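Local coordinates for triacylglycerol lipase (Clostridium botulinum, PDB 5AH1), which hydrolyses synthetic polyesters and, as a zinc-binding lipase of the alpha/beta-hydrolase class, probably triacylglycerols, at residues A[30-35]-A[245-250]; A[35-40]-A[257-262]; A[222-227]-A[324-329]. All blocks are in the same frame, centred on the assembly; numbering follows the deposited sequence.

Contact 1: A[30-35]-A[245-250]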
# COMPACT_ATOMS: atom_id res chain seq x y z
N ILE A 30 16.02 13.27 -9.13
CA ILE A 30 15.40 12.77 -7.91
C ILE A 30 16.46 12.76 -6.82
O ILE A 30 17.51 12.14 -6.95
CB ILE A 30 14.76 11.39 -8.09
CG1 ILE A 30 13.59 11.49 -9.07
CG2 ILE A 30 14.23 10.87 -6.75
CD1 ILE A 30 13.00 10.16 -9.47
N PRO A 31 16.19 13.46 -5.72
CA PRO A 31 17.16 13.56 -4.63
C PRO A 31 17.28 12.25 -3.86
O PRO A 31 16.34 11.45 -3.85
CB PRO A 31 16.55 14.65 -3.74
CG PRO A 31 15.09 14.62 -4.11
CD PRO A 31 14.97 14.24 -5.47
N THR A 32 18.43 12.06 -3.24
CA THR A 32 18.66 10.94 -2.35
C THR A 32 19.07 11.55 -1.01
O THR A 32 18.98 12.77 -0.82
CB THR A 32 19.77 10.01 -2.88
OG1 THR A 32 20.99 10.74 -2.95
CG2 THR A 32 19.41 9.45 -4.26
N LEU A 33 19.54 10.73 -0.09
CA LEU A 33 19.95 11.27 1.20
C LEU A 33 21.09 12.26 1.10
O LEU A 33 21.27 13.09 1.99
CB LEU A 33 20.30 10.14 2.17
CG LEU A 33 19.10 9.44 2.79
CD1 LEU A 33 19.58 8.28 3.65
CD2 LEU A 33 18.27 10.41 3.62
N GLU A 34 21.85 12.19 0.01
CA GLU A 34 22.90 13.18 -0.28
C GLU A 34 22.32 14.58 -0.34
O GLU A 34 23.02 15.56 -0.07
CB GLU A 34 23.52 12.90 -1.65
CG GLU A 34 24.57 11.83 -1.68
CD GLU A 34 25.36 11.87 -2.96
OE1 GLU A 34 24.86 12.45 -3.95
OE2 GLU A 34 26.49 11.33 -2.98
N ASP A 35 21.05 14.67 -0.71
CA ASP A 35 20.37 15.94 -0.92
C ASP A 35 19.37 16.21 0.19
O ASP A 35 18.40 16.93 -0.01
CB ASP A 35 19.63 15.90 -2.26
CG ASP A 35 20.51 15.40 -3.38
OD1 ASP A 35 21.51 16.09 -3.69
OD2 ASP A 35 20.22 14.32 -3.94
N LEU A 245 15.96 4.81 -5.10
CA LEU A 245 14.56 4.91 -4.72
C LEU A 245 14.42 4.78 -3.20
O LEU A 245 13.74 5.57 -2.56
CB LEU A 245 13.73 3.84 -5.43
CG LEU A 245 12.24 3.80 -5.09
CD1 LEU A 245 11.59 5.17 -5.16
CD2 LEU A 245 11.51 2.84 -6.01
N ILE A 246 15.10 3.80 -2.61
CA ILE A 246 15.04 3.65 -1.16
C ILE A 246 15.62 4.89 -0.46
O ILE A 246 15.03 5.41 0.49
CB ILE A 246 15.78 2.38 -0.68
CG1 ILE A 246 15.16 1.11 -1.27
CG2 ILE A 246 15.77 2.30 0.84
CD1 ILE A 246 13.83 0.75 -0.69
N SER A 247 16.75 5.39 -0.94
CA SER A 247 17.39 6.54 -0.33
C SER A 247 16.47 7.77 -0.41
O SER A 247 16.29 8.49 0.58
CB SER A 247 18.74 6.80 -0.99
OG SER A 247 19.45 7.78 -0.27
N TYR A 248 15.88 8.00 -1.57
CA TYR A 248 14.88 9.05 -1.73
C TYR A 248 13.75 8.93 -0.69
O TYR A 248 13.36 9.92 -0.08
CB TYR A 248 14.29 9.02 -3.14
CG TYR A 248 13.04 9.86 -3.26
CD1 TYR A 248 13.12 11.24 -3.30
CD2 TYR A 248 11.79 9.27 -3.31
CE1 TYR A 248 11.98 12.02 -3.39
CE2 TYR A 248 10.64 10.04 -3.39
CZ TYR A 248 10.74 11.42 -3.44
OH TYR A 248 9.58 12.17 -3.53
N THR A 249 13.27 7.71 -0.49
CA THR A 249 12.15 7.51 0.40
C THR A 249 12.53 7.74 1.88
O THR A 249 11.70 8.15 2.67
CB THR A 249 11.51 6.14 0.17
OG1 THR A 249 11.27 5.97 -1.23
CG2 THR A 249 10.19 6.06 0.90
N PHE A 250 13.80 7.53 2.23
CA PHE A 250 14.30 7.93 3.56
C PHE A 250 14.28 9.45 3.68
O PHE A 250 13.97 9.99 4.73
CB PHE A 250 15.71 7.40 3.83
CG PHE A 250 15.75 5.97 4.28
CD1 PHE A 250 15.14 5.57 5.45
CD2 PHE A 250 16.43 5.03 3.53
CE1 PHE A 250 15.20 4.25 5.86
CE2 PHE A 250 16.49 3.72 3.93
CZ PHE A 250 15.87 3.33 5.09

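Contact 2: A[35-40]-A[257-262]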
# COMPACT_ATOMS: atom_id res chain seq x y z
N ASP A 35 21.05 14.67 -0.71
CA ASP A 35 20.37 15.94 -0.92
C ASP A 35 19.37 16.21 0.19
O ASP A 35 18.40 16.93 -0.01
CB ASP A 35 19.63 15.90 -2.26
CG ASP A 35 20.51 15.40 -3.38
OD1 ASP A 35 21.51 16.09 -3.69
OD2 ASP A 35 20.22 14.32 -3.94
N ILE A 36 19.60 15.63 1.36
CA ILE A 36 18.65 15.75 2.45
C ILE A 36 18.35 17.22 2.79
O ILE A 36 17.21 17.58 3.07
CB ILE A 36 19.11 14.98 3.71
CG1 ILE A 36 18.03 14.98 4.80
CG2 ILE A 36 20.40 15.55 4.27
CD1 ILE A 36 16.77 14.24 4.41
N ASP A 37 19.38 18.07 2.74
CA ASP A 37 19.18 19.48 3.11
C ASP A 37 18.19 20.16 2.17
O ASP A 37 17.28 20.85 2.61
CB ASP A 37 20.51 20.23 3.12
CG ASP A 37 21.46 19.72 4.18
OD1 ASP A 37 20.98 19.17 5.21
OD2 ASP A 37 22.68 19.84 3.99
N ASN A 38 18.35 19.95 0.87
CA ASN A 38 17.45 20.55 -0.10
C ASN A 38 16.03 20.01 0.00
O ASN A 38 15.07 20.73 -0.23
CB ASN A 38 18.00 20.35 -1.52
CG ASN A 38 19.11 21.32 -1.86
OD1 ASN A 38 19.20 22.41 -1.28
ND2 ASN A 38 19.95 20.95 -2.81
N LEU A 39 15.90 18.74 0.36
CA LEU A 39 14.57 18.17 0.59
C LEU A 39 13.83 18.78 1.72
O LEU A 39 12.66 19.15 1.59
CB LEU A 39 14.69 16.67 0.88
CG LEU A 39 15.18 15.88 -0.31
CD1 LEU A 39 15.00 14.38 -0.08
CD2 LEU A 39 14.43 16.33 -1.51
N ILE A 40 14.49 18.84 2.86
CA ILE A 40 13.92 19.45 4.04
C ILE A 40 13.54 20.88 3.71
O ILE A 40 12.47 21.35 4.08
CB ILE A 40 14.93 19.42 5.20
CG1 ILE A 40 15.16 17.97 5.67
CG2 ILE A 40 14.49 20.31 6.37
CD1 ILE A 40 13.94 17.32 6.27
N THR A 257 9.82 13.23 9.98
CA THR A 257 10.43 13.06 11.29
C THR A 257 11.23 14.28 11.72
O THR A 257 11.40 14.53 12.91
CB THR A 257 11.38 11.84 11.34
OG1 THR A 257 12.44 12.01 10.40
CG2 THR A 257 10.63 10.57 11.01
N GLY A 258 11.72 15.03 10.74
CA GLY A 258 12.78 16.00 10.96
C GLY A 258 14.11 15.35 10.57
O GLY A 258 14.24 14.14 10.70
N LYS A 259 15.08 16.13 10.10
CA LYS A 259 16.27 15.54 9.49
C LYS A 259 17.18 14.83 10.50
O LYS A 259 17.92 13.92 10.15
CB LYS A 259 17.07 16.57 8.69
CG LYS A 259 17.93 17.52 9.51
CD LYS A 259 18.94 18.26 8.62
CE LYS A 259 18.26 19.02 7.51
NZ LYS A 259 19.19 19.95 6.81
N ASN A 260 17.12 15.27 11.75
CA ASN A 260 17.94 14.66 12.79
C ASN A 260 17.26 13.43 13.38
O ASN A 260 17.90 12.39 13.59
CB ASN A 260 18.26 15.69 13.86
CG ASN A 260 19.01 16.88 13.31
OD1 ASN A 260 19.94 16.71 12.51
ND2 ASN A 260 18.60 18.08 13.70
N LYS A 261 15.97 13.55 13.64
CA LYS A 261 15.22 12.42 14.17
C LYS A 261 15.15 11.27 13.16
O LYS A 261 14.88 10.14 13.55
CB LYS A 261 13.82 12.87 14.61
CG LYS A 261 13.86 13.76 15.85
CD LYS A 261 12.46 14.14 16.30
CE LYS A 261 12.49 15.00 17.55
NZ LYS A 261 11.11 15.51 17.86
N LEU A 262 15.42 11.56 11.89
CA LEU A 262 15.50 10.51 10.87
C LEU A 262 16.54 9.46 11.25
O LEU A 262 16.40 8.29 10.91
CB LEU A 262 15.86 11.12 9.51
CG LEU A 262 15.99 10.14 8.33
CD1 LEU A 262 14.68 9.43 8.04
CD2 LEU A 262 16.50 10.88 7.09
O HOH W 1 17.28 21.64 5.33

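Contact 3: A[222-227]-A[324-329]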
# COMPACT_ATOMS: atom_id res chain seq x y z
N HIS A 222 -14.20 -9.98 3.16
CA HIS A 222 -15.43 -9.57 2.49
C HIS A 222 -15.16 -8.56 1.38
O HIS A 222 -15.82 -8.59 0.33
CB HIS A 222 -16.42 -8.99 3.49
CG HIS A 222 -17.82 -8.93 2.97
ND1 HIS A 222 -18.41 -9.99 2.33
CD2 HIS A 222 -18.74 -7.94 3.02
CE1 HIS A 222 -19.65 -9.66 2.01
NE2 HIS A 222 -19.87 -8.42 2.40
N SER A 223 -14.22 -7.65 1.60
CA SER A 223 -13.84 -6.68 0.60
C SER A 223 -12.38 -6.34 0.68
O SER A 223 -11.75 -6.43 1.73
CB SER A 223 -14.68 -5.40 0.75
OG SER A 223 -14.30 -4.66 1.89
N VAL A 224 -11.87 -5.93 -0.47
CA VAL A 224 -10.52 -5.44 -0.67
C VAL A 224 -10.63 -4.07 -1.32
O VAL A 224 -11.22 -3.93 -2.39
CB VAL A 224 -9.73 -6.39 -1.60
CG1 VAL A 224 -8.47 -5.74 -2.18
CG2 VAL A 224 -9.40 -7.66 -0.85
N SER A 225 -10.08 -3.05 -0.66
CA SER A 225 -10.08 -1.69 -1.18
C SER A 225 -8.64 -1.23 -1.34
O SER A 225 -7.89 -1.23 -0.36
CB SER A 225 -10.80 -0.73 -0.24
OG SER A 225 -12.18 -1.02 -0.13
N THR A 226 -8.27 -0.86 -2.57
CA THR A 226 -6.95 -0.30 -2.84
C THR A 226 -7.08 1.21 -3.03
O THR A 226 -8.04 1.68 -3.63
CB THR A 226 -6.24 -0.98 -4.05
OG1 THR A 226 -6.84 -0.59 -5.30
CG2 THR A 226 -6.28 -2.48 -3.93
N ILE A 227 -6.13 1.95 -2.47
CA ILE A 227 -6.10 3.40 -2.52
C ILE A 227 -4.70 3.81 -2.96
O ILE A 227 -3.72 3.51 -2.28
CB ILE A 227 -6.44 4.04 -1.15
CG1 ILE A 227 -7.78 3.55 -0.61
CG2 ILE A 227 -6.41 5.56 -1.26
CD1 ILE A 227 -8.10 4.12 0.78
N PRO A 324 -14.01 -14.60 -6.57
CA PRO A 324 -15.40 -14.38 -7.00
C PRO A 324 -16.36 -13.99 -5.89
O PRO A 324 -17.44 -13.47 -6.17
CB PRO A 324 -15.79 -15.72 -7.62
CG PRO A 324 -14.86 -16.71 -7.02
CD PRO A 324 -13.57 -15.98 -6.86
N ASP A 325 -15.97 -14.26 -4.65
CA ASP A 325 -16.80 -13.99 -3.48
C ASP A 325 -16.34 -12.79 -2.65
O ASP A 325 -16.76 -12.63 -1.51
CB ASP A 325 -16.85 -15.26 -2.61
CG ASP A 325 -15.48 -15.75 -2.15
OD1 ASP A 325 -14.42 -15.44 -2.76
OD2 ASP A 325 -15.46 -16.50 -1.15
N VAL A 326 -15.50 -11.94 -3.24
CA VAL A 326 -14.97 -10.76 -2.57
C VAL A 326 -15.29 -9.52 -3.40
O VAL A 326 -15.18 -9.54 -4.63
CB VAL A 326 -13.41 -10.91 -2.41
CG1 VAL A 326 -12.79 -9.68 -1.76
CG2 VAL A 326 -13.07 -12.17 -1.62
N TYR A 327 -15.66 -8.44 -2.72
CA TYR A 327 -15.84 -7.15 -3.38
C TYR A 327 -14.50 -6.44 -3.49
O TYR A 327 -13.77 -6.37 -2.52
CB TYR A 327 -16.81 -6.26 -2.57
CG TYR A 327 -18.23 -6.75 -2.52
CD1 TYR A 327 -19.12 -6.45 -3.52
CD2 TYR A 327 -18.68 -7.50 -1.43
CE1 TYR A 327 -20.44 -6.88 -3.45
CE2 TYR A 327 -19.97 -7.94 -1.36
CZ TYR A 327 -20.84 -7.63 -2.37
OH TYR A 327 -22.14 -8.08 -2.28
N TYR A 328 -14.21 -5.87 -4.65
CA TYR A 328 -12.97 -5.12 -4.86
C TYR A 328 -13.31 -3.69 -5.25
O TYR A 328 -14.13 -3.44 -6.14
CB TYR A 328 -12.08 -5.78 -5.94
CG TYR A 328 -11.54 -7.12 -5.52
CD1 TYR A 328 -12.27 -8.28 -5.67
CD2 TYR A 328 -10.25 -7.24 -5.01
CE1 TYR A 328 -11.78 -9.51 -5.25
CE2 TYR A 328 -9.76 -8.45 -4.61
CZ TYR A 328 -10.50 -9.59 -4.76
OH TYR A 328 -10.07 -10.83 -4.36
N PHE A 329 -12.67 -2.76 -4.56
CA PHE A 329 -12.80 -1.33 -4.83
C PHE A 329 -11.44 -0.75 -5.07
O PHE A 329 -10.52 -1.05 -4.34
CB PHE A 329 -13.45 -0.62 -3.63
CG PHE A 329 -14.83 -1.13 -3.33
CD1 PHE A 329 -15.94 -0.62 -4.01
CD2 PHE A 329 -15.02 -2.14 -2.41
CE1 PHE A 329 -17.20 -1.10 -3.76
CE2 PHE A 329 -16.27 -2.63 -2.16
CZ PHE A 329 -17.37 -2.12 -2.84
O HOH W 2 -17.76 -12.40 1.05

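Contact 1: A[30-35]-A[245-250]
Leu-33 N donates to Ser-247 OG over 3.0 Å, an almost straight bond (166° at the hydrogen) that ties the N-terminal loop to helix 242-257. The hydroxyl is swung anti to its own backbone nitrogen (chi1 -171°), which points it out from the helix to meet the loop; Thr-32 CB also closes on it, 3.4 Å from Ser-247 OG. On the loop side the donor is held in a compact turn: Asp-35 OD2 accepts from Thr-32 N with its anti lone pair, and Asp-35 N returns to Thr-32 O. Just before this turn in the chain, Pro-31 O sits at the edge of the Tyr-248 ring, near its plane and 3.3 Å from Tyr-248 CD1. Ile-30 crosses Tyr-248 at about a right angle, its CG2 3.6 Å from Tyr-248 CD1, while Pro-31 CG lies alongside. The phenol oxygen of Tyr-248 is bonded farther off, to Ile-355 O. Both methyls of Leu-33 rest against Phe-250 CB, and Leu-292 of helix 284-292 also touches this leucine. The chemistry is uneven: one firm polar bond within an apolar seam, and a carbonyl, Pro-31 O, buried against CB and CD1 of Tyr-248 with no hydrogen-bond partner in the model.

Contact 2: A[35-40]-A[257-262]
Lys-259 reaches across to Asp-37 and Ile-40, and its long side chain carries most of this contact. The ionic part is a salt bridge in which Lys-259 NZ stands 2.5 Å from Asp-37 OD1, so short that the exact length deserves caution. The ammonium group meets that oxygen from above the carboxylate plane, 35° out of it, and not in the plane. A water backs up the bridge: it accepts from Lys-259 NZ at 2.9 Å and donates to Asp-37 O at 2.8 Å, so both the carboxylate and the main chain of one residue are engaged by the same amine, once directly and once through water.

The apolar part uses the methylenes of the same lysine. Its CG is wedged between backbone nitrogen and carbonyl carbon (chi1 77°), and a bend farther along the chain brings the amine round to the aspartate. Ile-40 lies across this shaft: its CG1 is 3.8 Å from Lys-259 CE and equally 3.8 Å from Lys-259 CB. Ile-36, one helical turn earlier, adds looser packing, with its CD1 4.3 Å from Leu-262 CD2.

Hydrogen bonds within 257-262 shape the loop that presents the lysine. Thr-257 OG1 donates to Gly-258 O at 2.8 Å, and Leu-262 N makes a weak bond to the same carbonyl. Gly-258, with its positive phi of 97°, is where the chain leaves helical geometry.

In the fold, 257-262 is the exit from helix 242-257 on the way to helix 284-292, and helix 36-42 lies beside it at the protein surface. Leu-262 also touches Leu-33 in the loop before that short helix, while Leu-39, on the same helix, packs on Pro-31 and Ile-355.

Contact 3: A[222-227]-A[324-329]
Val-224 bonds through both its N and its O to strand 327-329. Its N donates to Tyr-327 O at 2.8 Å, and its O receives Phe-329 N at 2.9 Å. Two further backbone bonds extend the pattern: Tyr-327 N to His-222 O at 3.1 Å, and Thr-226 N to Phe-329 O at 2.9 Å. This is the regular pairing of parallel strands, here only 9° apart in direction, and CA-H...O contacts from Ser-223, Ser-225 and Tyr-328 fill the intervals.

Aromatic contacts mark the beginning of the pair. His-222 and Tyr-327 form a T-shaped stack in which the tyrosine edge meets the imidazole face, with centroids 5.3 Å apart and planes at 77°. The His-222 CG is anti to the backbone N (chi1 -162°), and the ring comes to lie beside Tyr-327. A water in the plane of the imidazole joins His-222 ND1 to Asp-325 O.

Apolar contacts line the face that carries Val-224 and Tyr-328. The valine runs alongside the phenol ring, its CB 3.6 Å from Tyr-328 CD2, and its CG2 also touches Val-326 CG1. Helix 183-197 covers this face, with Ile-188 and Thr-192 against Val-224. The face bearing Ser-223, Ser-225, Tyr-327 and Phe-329 lies beneath helix 437-448. There Ser-223 CB lies at the edge of the Phe-329 ring, near its plane, and Ser-225 OG is 3.7 Å from Phe-329 CB.

Hydroxyls on that second face find partners outside the strand pair: Ser-223 OG bonds to His-177 ND1, Ser-225 OG to Tyr-443 OH and Tyr-327 OH to Ser-451 O. Two adjacent interior strands of the alpha/beta-hydrolase sheet, 221-227 and 327-331, are thus joined by four main-chain bonds, with aromatic and aliphatic packing on their faces.

Contacts 1 and 2 are neighbours, with centres about 10 Å apart: both bind the N-terminal region, the loop and then helix 36-42, to helix 242-257 and its exit, they share Asp-35, and Pro-31, Leu-33 and Phe-250 of the first touch Leu-39 and Leu-262 of the second. Contact 3 lies on the opposite side of the chain's centre, about 34 and 37 Å away between centres, inside the parallel sheet. The chemistry differs with depth: contact 2, at the surface, combines a water-backed salt bridge with aliphatic packing on the lysine shaft; contact 1, partly buried, depends on a single backbone-to-hydroxyl bond among apolar groups; contact 3, wholly buried, on repeated main-chain bonds between strands.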